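Local atomic coordinates of minor fimbrium subunit Mfa5 (Porphyromonas gingivalis ATCC 33277, PDB entry 6TO1), a protein that serves as an accessory subunit of the minor (Mfa1) fimbriae, type V pili that mediate biofilm formation and adhesion to host cells and to other oral bacteria. Residues T123-D127 and S223-H229; T167-A173 and S185-K189; L584-E589 and I628-K632. One frame throughout, in Å; residues are numbered along the deposited sequence. Where two conformers were deposited one is given.

Contact 1. Residues T123-D127 and S223-H229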
loop_
_atom_site.group_PDB
_atom_site.type_symbol
_atom_site.label_atom_id
_atom_site.label_comp_id
_atom_site.label_asym_id
_atom_site.label_seq_id
_atom_site.Cartn_x
_atom_site.Cartn_y
_atom_site.Cartn_z
ATOM N N THR A 123 -2.563 -2.708 -7.178
ATOM C CA THR A 123 -2.776 -2.181 -8.526
ATOM C C THR A 123 -4.257 -1.835 -8.669
ATOM O O THR A 123 -5.128 -2.661 -8.380
ATOM C CB THR A 123 -2.337 -3.212 -9.568
ATOM O OG1 THR A 123 -0.927 -3.461 -9.416
ATOM C CG2 THR A 123 -2.595 -2.714 -10.959
ATOM N N VAL A 124 -4.541 -0.604 -9.050
ATOM C CA VAL A 124 -5.925 -0.136 -9.131
ATOM C C VAL A 124 -6.552 -0.728 -10.393
ATOM O O VAL A 124 -6.017 -0.499 -11.476
ATOM C CB VAL A 124 -5.974 1.396 -9.136
ATOM C CG1 VAL A 124 -7.410 1.888 -9.336
ATOM C CG2 VAL A 124 -5.383 1.965 -7.846
ATOM N N PRO A 125 -7.651 -1.481 -10.317
ATOM C CA PRO A 125 -8.229 -2.049 -11.552
ATOM C C PRO A 125 -8.646 -0.975 -12.549
ATOM O O PRO A 125 -9.210 0.066 -12.192
ATOM C CB PRO A 125 -9.437 -2.857 -11.059
ATOM C CG PRO A 125 -9.024 -3.259 -9.634
ATOM C CD PRO A 125 -8.322 -2.016 -9.112
ATOM N N VAL A 126 -8.336 -1.229 -13.808
ATOM C CA VAL A 126 -8.577 -0.257 -14.868
ATOM C C VAL A 126 -9.034 -1.027 -16.093
ATOM O O VAL A 126 -8.429 -2.042 -16.461
ATOM C CB VAL A 126 -7.326 0.586 -15.177
ATOM C CG1 VAL A 126 -6.082 -0.316 -15.340
ATOM C CG2 VAL A 126 -7.532 1.465 -16.415
ATOM N N ASP A 127 -10.128 -0.579 -16.691
ATOM C CA ASP A 127 -10.642 -1.151 -17.922
ATOM C C ASP A 127 -10.534 -0.100 -19.017
ATOM O O ASP A 127 -10.788 1.084 -18.773
ATOM C CB ASP A 127 -12.102 -1.606 -17.777
ATOM C CG ASP A 127 -12.233 -2.960 -17.105
ATOM O OD1 ASP A 127 -11.272 -3.758 -17.146
ATOM O OD2 ASP A 127 -13.319 -3.224 -16.537
ATOM N N SER A 223 -18.301 -2.757 -16.732
ATOM C CA SER A 223 -17.062 -2.655 -15.982
ATOM C C SER A 223 -17.328 -2.311 -14.527
ATOM O O SER A 223 -18.145 -1.441 -14.215
ATOM C CB SER A 223 -16.163 -1.574 -16.599
ATOM O OG SER A 223 -15.049 -1.256 -15.750
ATOM N N THR A 224 -16.607 -2.986 -13.630
ATOM C CA THR A 224 -16.566 -2.593 -12.228
ATOM C C THR A 224 -15.179 -2.094 -11.824
ATOM O O THR A 224 -14.853 -2.079 -10.636
ATOM C CB THR A 224 -16.996 -3.760 -11.334
ATOM O OG1 THR A 224 -16.144 -4.881 -11.581
ATOM C CG2 THR A 224 -18.422 -4.177 -11.639
ATOM N N ALA A 225 -14.367 -1.672 -12.787
ATOM C CA ALA A 225 -13.050 -1.114 -12.505
ATOM C C ALA A 225 -13.152 0.244 -11.808
ATOM O O ALA A 225 -14.166 0.937 -11.851
ATOM C CB ALA A 225 -12.241 -0.968 -13.802
ATOM N N VAL A 226 -12.072 0.612 -11.125
ATOM C CA VAL A 226 -11.973 1.949 -10.558
ATOM C C VAL A 226 -11.753 2.974 -11.660
ATOM O O VAL A 226 -12.397 4.027 -11.694
ATOM C CB VAL A 226 -10.841 2.005 -9.511
ATOM C CG1 VAL A 226 -10.617 3.422 -9.072
ATOM C CG2 VAL A 226 -11.191 1.082 -8.339
ATOM N N ASP A 227 -10.808 2.705 -12.547
ATOM C CA ASP A 227 -10.507 3.606 -13.649
ATOM C C ASP A 227 -11.082 3.029 -14.930
ATOM O O ASP A 227 -10.935 1.832 -15.194
ATOM C CB ASP A 227 -9.016 3.783 -13.862
ATOM C CG ASP A 227 -8.339 4.498 -12.720
ATOM O OD1 ASP A 227 -9.031 5.191 -11.961
ATOM O OD2 ASP A 227 -7.111 4.359 -12.616
ATOM N N LYS A 228 -11.662 3.895 -15.756
ATOM C CA LYS A 228 -12.323 3.475 -16.988
ATOM C C LYS A 228 -11.938 4.455 -18.081
ATOM O O LYS A 228 -12.217 5.662 -17.966
ATOM C CB LYS A 228 -13.845 3.417 -16.800
ATOM C CG LYS A 228 -14.319 2.386 -15.801
ATOM C CD LYS A 228 -15.818 2.476 -15.540
ATOM C CE LYS A 228 -16.227 1.632 -14.332
ATOM N NZ LYS A 228 -17.624 1.929 -13.907
ATOM N N HIS A 229 -11.275 3.946 -19.122
ATOM C CA HIS A 229 -10.758 4.759 -20.211
ATOM C C HIS A 229 -11.319 4.316 -21.557
ATOM O O HIS A 229 -11.434 3.121 -21.826
ATOM C CB HIS A 229 -9.224 4.671 -20.325
ATOM C CG HIS A 229 -8.485 5.089 -19.097
ATOM N ND1 HIS A 229 -7.929 6.344 -18.957
ATOM C CD2 HIS A 229 -8.200 4.421 -17.958
ATOM C CE1 HIS A 229 -7.306 6.421 -17.793
ATOM N NE2 HIS A 229 -7.471 5.270 -17.161
HETATM O O HOH W 1 -5.325 2.152 -12.535
HETATM O O HOH W 2 -14.364 -4.567 -14.462
#
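Asp-127 OD2 is gripped by three groups: the hydroxyl of Ser-223, which donates to it from OG at 2.7 Å, water 2, and Arg-171 on the neighbouring strand, which closes a salt bridge. All this happens where two parallel central strands of the von Willebrand factor A domain, 126-133 and 227-234, start side by side in its Rossmann-like sheet. The serine arrives on the anti side of the carboxylate oxygen, 17° out of the carboxylate plane. Its OG also accepts from Ala-225 N in an ST turn, which fixes the hydroxyl's place, and OG lies anti to the backbone N (chi1 169°), reaching toward the aspartate. Water 2 bridges the same OD2 to Thr-224 N, so a buried carboxylate is tied to the turn that leads into strand 227-234. With an arginine and a hydroxyl so close, the group probably stays ionised.

The backbones pair in parallel register, Val-126 with Asp-227 and Asp-127 with Lys-228. Pro-125 O takes the nearly straight bond from Asp-227 N (178° at the hydrogen) and a weak one from Val-226 N. Next along, Asp-227 O receives Asp-127 N, and His-229 N donates to Asp-127 O at 2.9 Å.

Ala-225 CB packs against the backbone here, 3.6 Å from Asp-127 N. On the face carrying Val-126 and Asp-227, Val-126 CG2 meets the edge of the His-229 imidazole near its plane, while ND1 of that histidine is hydrogen-bonded to His-359. Where the strands begin, water 1 links Val-124 O to Asp-227 OD2. Just before them two valines cross at about a right angle, Val-124 CG1 pressed to within 3.4 Å of Val-226 CB, tighter than usual for two carbons.

Contact 2. Residues T167-A173 and S185-K189; sequences TEGVRIA and SDFTK
Ile-172 and Thr-188 form an antiparallel hydrogen-bonded pair just past the corner that the chain turns at Phe-187: Ile-172 N gives Thr-188 O a nearly straight bond of 2.9 Å, whereas Thr-188 N reaches Ile-172 O from well above its carbonyl plane.

The side chains do most of the remaining work. Phe-187 CB lies over the centre of the Arg-171 guanidinium, 3.4 Å above its plane; the phenyl and guanidinium planes are 21° apart, with Phe-187 CD2 3.4 Å from Arg-171 NH2. A bend at chi3 (-53°) folds the arginine back across the phenylalanine, while its NH2 makes a salt bridge with Asp-127. Farther round the ring, CD1 touches the methyl of Ala-173 at 3.6 Å.

Lys-189 runs back along the other segment and turns at its last torsion (chi4 -76°), which sets NZ between two backbone carbonyls. Thr-167 O receives it nearly end-on at 2.9 Å; Val-170 O, at 2.8 Å, is met from above the carbonyl plane. The ammonium thus closes the bend at 167-170, and water 3 accepts a bond from Gly-169 N and a weak one from Lys-189 NZ.

Within the von Willebrand factor A domain the contact lies at the open end of the edge hairpin of strands 170-177 and 181-186. Helix 191-199 packs on Ile-172 and Thr-188 through Leu-194, Phe-187 reaches Ile-219 and Met-220 of helix 209-220, and strand 126-133 runs alongside strand 170-177.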
loop_
_atom_site.group_PDB
_atom_site.type_symbol
_atom_site.label_atom_id
_atom_site.label_comp_id
_atom_site.label_asym_id
_atom_site.label_seq_id
_atom_site.Cartn_x
_atom_site.Cartn_y
_atom_site.Cartn_z
ATOM N N THR A 167 -1.170 -9.944 -16.689
ATOM C CA THR A 167 -1.117 -8.551 -16.273
ATOM C C THR A 167 -2.145 -8.306 -15.183
ATOM O O THR A 167 -3.341 -8.568 -15.371
ATOM C CB THR A 167 -1.374 -7.607 -17.447
ATOM O OG1 THR A 167 -0.451 -7.867 -18.509
ATOM C CG2 THR A 167 -1.212 -6.144 -16.985
ATOM N N GLU A 168 -1.687 -7.774 -14.050
ATOM C CA GLU A 168 -2.593 -7.451 -12.958
ATOM C C GLU A 168 -3.395 -6.187 -13.275
ATOM O O GLU A 168 -2.843 -5.179 -13.724
ATOM C CB GLU A 168 -1.797 -7.247 -11.665
ATOM C CG GLU A 168 -2.024 -8.320 -10.611
ATOM C CD GLU A 168 -1.139 -8.136 -9.385
ATOM O OE1 GLU A 168 -1.393 -7.195 -8.602
ATOM O OE2 GLU A 168 -0.191 -8.933 -9.209
ATOM N N GLY A 169 -4.701 -6.255 -13.050
ATOM C CA GLY A 169 -5.526 -5.075 -12.954
ATOM C C GLY A 169 -6.078 -4.514 -14.246
ATOM O O GLY A 169 -7.059 -3.767 -14.191
ATOM N N VAL A 170 -5.492 -4.839 -15.395
ATOM C CA VAL A 170 -5.788 -4.163 -16.657
ATOM C C VAL A 170 -6.569 -5.113 -17.552
ATOM O O VAL A 170 -6.182 -6.271 -17.688
ATOM C CB VAL A 170 -4.499 -3.720 -17.374
ATOM C CG1 VAL A 170 -4.843 -3.043 -18.738
ATOM C CG2 VAL A 170 -3.673 -2.813 -16.499
ATOM N N ARG A 171 -7.662 -4.624 -18.176
ATOM C CA ARG A 171 -8.288 -5.319 -19.292
ATOM C C ARG A 171 -8.518 -4.344 -20.450
ATOM O O ARG A 171 -8.698 -3.140 -20.241
ATOM C CB ARG A 171 -9.643 -5.964 -18.925
ATOM C CG ARG A 171 -9.579 -7.006 -17.812
ATOM C CD ARG A 171 -10.945 -7.634 -17.557
ATOM N NE ARG A 171 -11.980 -6.631 -17.312
ATOM C CZ ARG A 171 -13.282 -6.905 -17.314
ATOM N NH1 ARG A 171 -13.695 -8.145 -17.528
ATOM N NH2 ARG A 171 -14.169 -5.951 -17.117
ATOM N N ILE A 172 -8.533 -4.873 -21.669
ATOM C CA ILE A 172 -8.730 -4.068 -22.870
ATOM C C ILE A 172 -9.823 -4.707 -23.710
ATOM O O ILE A 172 -9.792 -5.914 -23.957
ATOM C CB ILE A 172 -7.441 -3.930 -23.700
ATOM C CG1 ILE A 172 -6.315 -3.253 -22.927
ATOM C CG2 ILE A 172 -7.713 -3.067 -24.946
ATOM C CD1 ILE A 172 -4.985 -3.230 -23.685
ATOM N N ALA A 173 -10.782 -3.900 -24.151
ATOM C CA ALA A 173 -11.772 -4.262 -25.152
ATOM C C ALA A 173 -11.504 -3.452 -26.423
ATOM O O ALA A 173 -10.786 -2.440 -26.408
ATOM C CB ALA A 173 -13.192 -4.003 -24.649
ATOM N N SER A 185 -13.511 -7.208 -29.712
ATOM C CA SER A 185 -13.243 -7.996 -28.510
ATOM C C SER A 185 -13.938 -7.400 -27.291
ATOM O O SER A 185 -13.936 -6.186 -27.113
ATOM C CB SER A 185 -11.730 -8.087 -28.258
ATOM O OG SER A 185 -11.436 -8.951 -27.169
ATOM N N ASP A 186 -14.562 -8.251 -26.471
ATOM C CA ASP A 186 -14.934 -7.830 -25.121
ATOM C C ASP A 186 -13.660 -7.685 -24.286
ATOM O O ASP A 186 -12.555 -7.975 -24.740
ATOM C CB ASP A 186 -15.893 -8.829 -24.463
ATOM C CG ASP A 186 -16.788 -8.195 -23.355
ATOM O OD1 ASP A 186 -16.548 -7.064 -22.862
ATOM O OD2 ASP A 186 -17.763 -8.864 -22.953
ATOM N N PHE A 187 -13.820 -7.274 -23.036
ATOM C CA PHE A 187 -12.672 -7.077 -22.159
ATOM C C PHE A 187 -11.814 -8.341 -22.072
ATOM O O PHE A 187 -12.326 -9.441 -21.835
ATOM C CB PHE A 187 -13.166 -6.676 -20.786
ATOM C CG PHE A 187 -13.674 -5.268 -20.706
ATOM C CD1 PHE A 187 -12.865 -4.204 -21.022
ATOM C CD2 PHE A 187 -14.980 -5.025 -20.291
ATOM C CE1 PHE A 187 -13.333 -2.899 -20.922
ATOM C CE2 PHE A 187 -15.454 -3.732 -20.186
ATOM C CZ PHE A 187 -14.634 -2.675 -20.495
ATOM N N THR A 188 -10.508 -8.181 -22.260
ATOM C CA THR A 188 -9.613 -9.333 -22.237
ATOM C C THR A 188 -8.203 -8.890 -21.885
ATOM O O THR A 188 -7.873 -7.702 -21.925
ATOM C CB THR A 188 -9.646 -10.081 -23.583
ATOM O OG1 THR A 188 -8.838 -11.256 -23.533
ATOM C CG2 THR A 188 -9.117 -9.233 -24.718
ATOM N N LYS A 189 -7.383 -9.867 -21.495
ATOM C CA LYS A 189 -5.943 -9.665 -21.332
ATOM C C LYS A 189 -5.146 -10.398 -22.414
ATOM O O LYS A 189 -3.906 -10.395 -22.381
ATOM C CB LYS A 189 -5.472 -10.111 -19.946
ATOM C CG LYS A 189 -6.080 -9.383 -18.769
ATOM C CD LYS A 189 -5.761 -10.084 -17.440
ATOM C CE LYS A 189 -6.625 -9.602 -16.306
ATOM N NZ LYS A 189 -6.222 -8.268 -15.773
HETATM O O HOH W 3 -5.876 -8.768 -12.519
#

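Contact 3. Residues L584-E589 and I628-K632; sequences LDKTTE and ISWKK
Trp-630 and Glu-589 make the one direct hydrogen bond between these two loops: indole NE1 donates to OE1 at 2.9 Å, with 156° at the hydrogen. The carboxylate offers its anti lone pair, and the oxygen lies in the indole plane although the carboxylate itself is turned 75° from it. A bend at chi2 (70°) swings the glutamate back alongside the tryptophan. Thr-588 O also comes to the ring edge, 3.2 Å from Trp-630 CD1, but its angle to NE1 is too poor for a hydrogen bond.

Water supplies the other polar links. Water 4 donates to Asp-585 O and Thr-588 O and accepts from Trp-630 N, tying both ends of the type I turn 585-588 to the backbone opposite. Water 5 sits between Glu-589 O and Ser-629 OG, 2.7 Å from the hydroxyl.

Each loop is also braced from within. Asp-585 OD1 accepts from Thr-587 N in an Asx turn and from Thr-587 OG1, and Ser-629 OG accepts from Lys-632 N in an ST motif.

Apolar contacts flank this network. Leu-584 CD2 meets Ile-628 CD1 at 3.7 Å, the two side chains crossing at about a right angle, and CD1 of the leucine packs against Trp-630 CA. Phe-498 meets the tryptophan edge-to-face.

The contact joins the loop after strand 582-583 to the one between strands 624-628 and 634-643. With no strand pairing here, the fit rests on a buried indole whose N-H is satisfied by a carboxylate from an exposed residue, and on two waters, one between backbone groups and one between Glu-589 O and the Ser-629 hydroxyl.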
loop_
_atom_site.group_PDB
_atom_site.type_symbol
_atom_site.label_atom_id
_atom_site.label_comp_id
_atom_site.label_asym_id
_atom_site.label_seq_id
_atom_site.Cartn_x
_atom_site.Cartn_y
_atom_site.Cartn_z
ATOM N N LEU A 584 22.662 -21.680 32.758
ATOM C CA LEU A 584 21.470 -22.379 33.193
ATOM C C LEU A 584 21.059 -23.438 32.183
ATOM O O LEU A 584 21.344 -23.321 30.986
ATOM C CB LEU A 584 20.316 -21.395 33.385
ATOM C CG LEU A 584 20.496 -20.340 34.460
ATOM C CD1 LEU A 584 19.346 -19.360 34.505
ATOM C CD2 LEU A 584 20.701 -21.025 35.840
ATOM N N ASP A 585 20.372 -24.478 32.676
ATOM C CA ASP A 585 19.783 -25.494 31.807
ATOM C C ASP A 585 18.361 -25.051 31.478
ATOM O O ASP A 585 17.458 -25.144 32.321
ATOM C CB ASP A 585 19.788 -26.869 32.466
ATOM C CG ASP A 585 19.101 -27.929 31.614
ATOM O OD1 ASP A 585 18.655 -27.616 30.484
ATOM O OD2 ASP A 585 19.008 -29.083 32.087
ATOM N N LYS A 586 18.160 -24.566 30.255
ATOM C CA LYS A 586 16.868 -24.022 29.877
ATOM C C LYS A 586 15.808 -25.086 29.669
ATOM O O LYS A 586 14.617 -24.743 29.586
ATOM C CB LYS A 586 17.000 -23.205 28.582
ATOM C CG LYS A 586 17.878 -21.986 28.698
ATOM C CD LYS A 586 17.795 -21.191 27.393
ATOM C CE LYS A 586 18.566 -19.896 27.449
ATOM N NZ LYS A 586 18.185 -19.015 26.291
ATOM N N THR A 587 16.204 -26.351 29.554
ATOM C CA THR A 587 15.248 -27.404 29.248
ATOM C C THR A 587 14.537 -27.914 30.481
ATOM O O THR A 587 13.718 -28.834 30.365
ATOM C CB THR A 587 15.946 -28.565 28.532
ATOM O OG1 THR A 587 16.803 -29.257 29.446
ATOM C CG2 THR A 587 16.773 -28.037 27.377
ATOM N N THR A 588 14.811 -27.341 31.653
ATOM C CA THR A 588 14.144 -27.793 32.858
ATOM C C THR A 588 13.808 -26.623 33.772
ATOM O O THR A 588 14.466 -25.578 33.764
ATOM C CB THR A 588 14.998 -28.820 33.642
ATOM O OG1 THR A 588 14.255 -29.265 34.782
ATOM C CG2 THR A 588 16.317 -28.193 34.084
ATOM N N GLU A 589 12.766 -26.826 34.561
ATOM C CA GLU A 589 12.389 -25.914 35.625
ATOM C C GLU A 589 12.898 -26.391 36.979
ATOM O O GLU A 589 12.694 -25.703 37.981
ATOM C CB GLU A 589 10.869 -25.747 35.625
ATOM C CG GLU A 589 10.327 -25.009 34.344
ATOM C CD GLU A 589 10.419 -25.813 33.022
ATOM O OE1 GLU A 589 11.206 -25.439 32.107
ATOM O OE2 GLU A 589 9.672 -26.802 32.871
ATOM N N ILE A 628 19.413 -22.804 41.451
ATOM C CA ILE A 628 18.929 -21.773 40.538
ATOM C C ILE A 628 18.335 -22.428 39.296
ATOM O O ILE A 628 18.615 -23.586 38.969
ATOM C CB ILE A 628 20.044 -20.784 40.122
ATOM C CG1 ILE A 628 21.249 -21.536 39.542
ATOM C CG2 ILE A 628 20.453 -19.923 41.301
ATOM C CD1 ILE A 628 22.383 -20.628 39.110
ATOM N N SER A 629 17.494 -21.658 38.598
ATOM C CA SER A 629 16.892 -22.111 37.347
ATOM C C SER A 629 16.579 -20.884 36.499
ATOM O O SER A 629 16.699 -19.747 36.956
ATOM C CB SER A 629 15.602 -22.889 37.575
ATOM O OG SER A 629 14.571 -21.990 38.016
ATOM N N TRP A 630 16.098 -21.117 35.276
ATOM C CA TRP A 630 15.690 -19.992 34.438
ATOM C C TRP A 630 14.494 -19.244 35.005
ATOM O O TRP A 630 14.339 -18.050 34.720
ATOM C CB TRP A 630 15.410 -20.465 33.017
ATOM C CG TRP A 630 14.201 -21.276 32.783
ATOM C CD1 TRP A 630 14.128 -22.631 32.691
ATOM C CD2 TRP A 630 12.888 -20.782 32.507
ATOM N NE1 TRP A 630 12.843 -23.021 32.402
ATOM C CE2 TRP A 630 12.060 -21.900 32.295
ATOM C CE3 TRP A 630 12.327 -19.495 32.445
ATOM C CZ2 TRP A 630 10.701 -21.781 32.011
ATOM C CZ3 TRP A 630 10.968 -19.376 32.161
ATOM C CH2 TRP A 630 10.174 -20.517 31.948
ATOM N N LYS A 631 13.674 -19.890 35.830
ATOM C CA LYS A 631 12.566 -19.196 36.471
ATOM C C LYS A 631 12.940 -18.574 37.809
ATOM O O LYS A 631 12.268 -17.642 38.259
ATOM C CB LYS A 631 11.390 -20.154 36.682
ATOM C CG LYS A 631 10.880 -20.804 35.407
ATOM C CD LYS A 631 9.712 -21.748 35.696
ATOM C CE LYS A 631 8.363 -21.059 35.516
ATOM N NZ LYS A 631 8.192 -19.893 36.409
ATOM N N LYS A 632 13.979 -19.075 38.467
ATOM C CA LYS A 632 14.406 -18.563 39.768
ATOM C C LYS A 632 15.923 -18.453 39.696
ATOM O O LYS A 632 16.652 -19.340 40.152
ATOM C CB LYS A 632 13.944 -19.490 40.896
ATOM C CG LYS A 632 12.426 -19.519 41.072
ATOM C CD LYS A 632 11.865 -18.140 41.434
ATOM C CE LYS A 632 10.323 -18.178 41.556
ATOM N NZ LYS A 632 9.795 -16.789 41.730
HETATM O O HOH W 4 16.589 -24.032 34.519
HETATM O O HOH W 5 12.309 -23.231 38.788
#

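In the fold
After strands 90-98 and 110-119 the chain enters strand 126-133, and contact 1 closes a long loop of the von Willebrand factor A domain when 223-229 returns beside it. Contact 2 closes within that loop as a short excursion, 167-173 meeting 185-189 at the sheet edge. The two touch, their centres 10 Å apart: Val-126 N probably donates to Gly-169 O, Asp-127 CB packs on Phe-187, and Val-126 packs on Val-170, so strands 126-133, 170-177 and 227-234 are tied together. Contact 3 opens only after both have closed and joins two loops of a separate beta-rich region, its centre about 60 Å from that of contact 1.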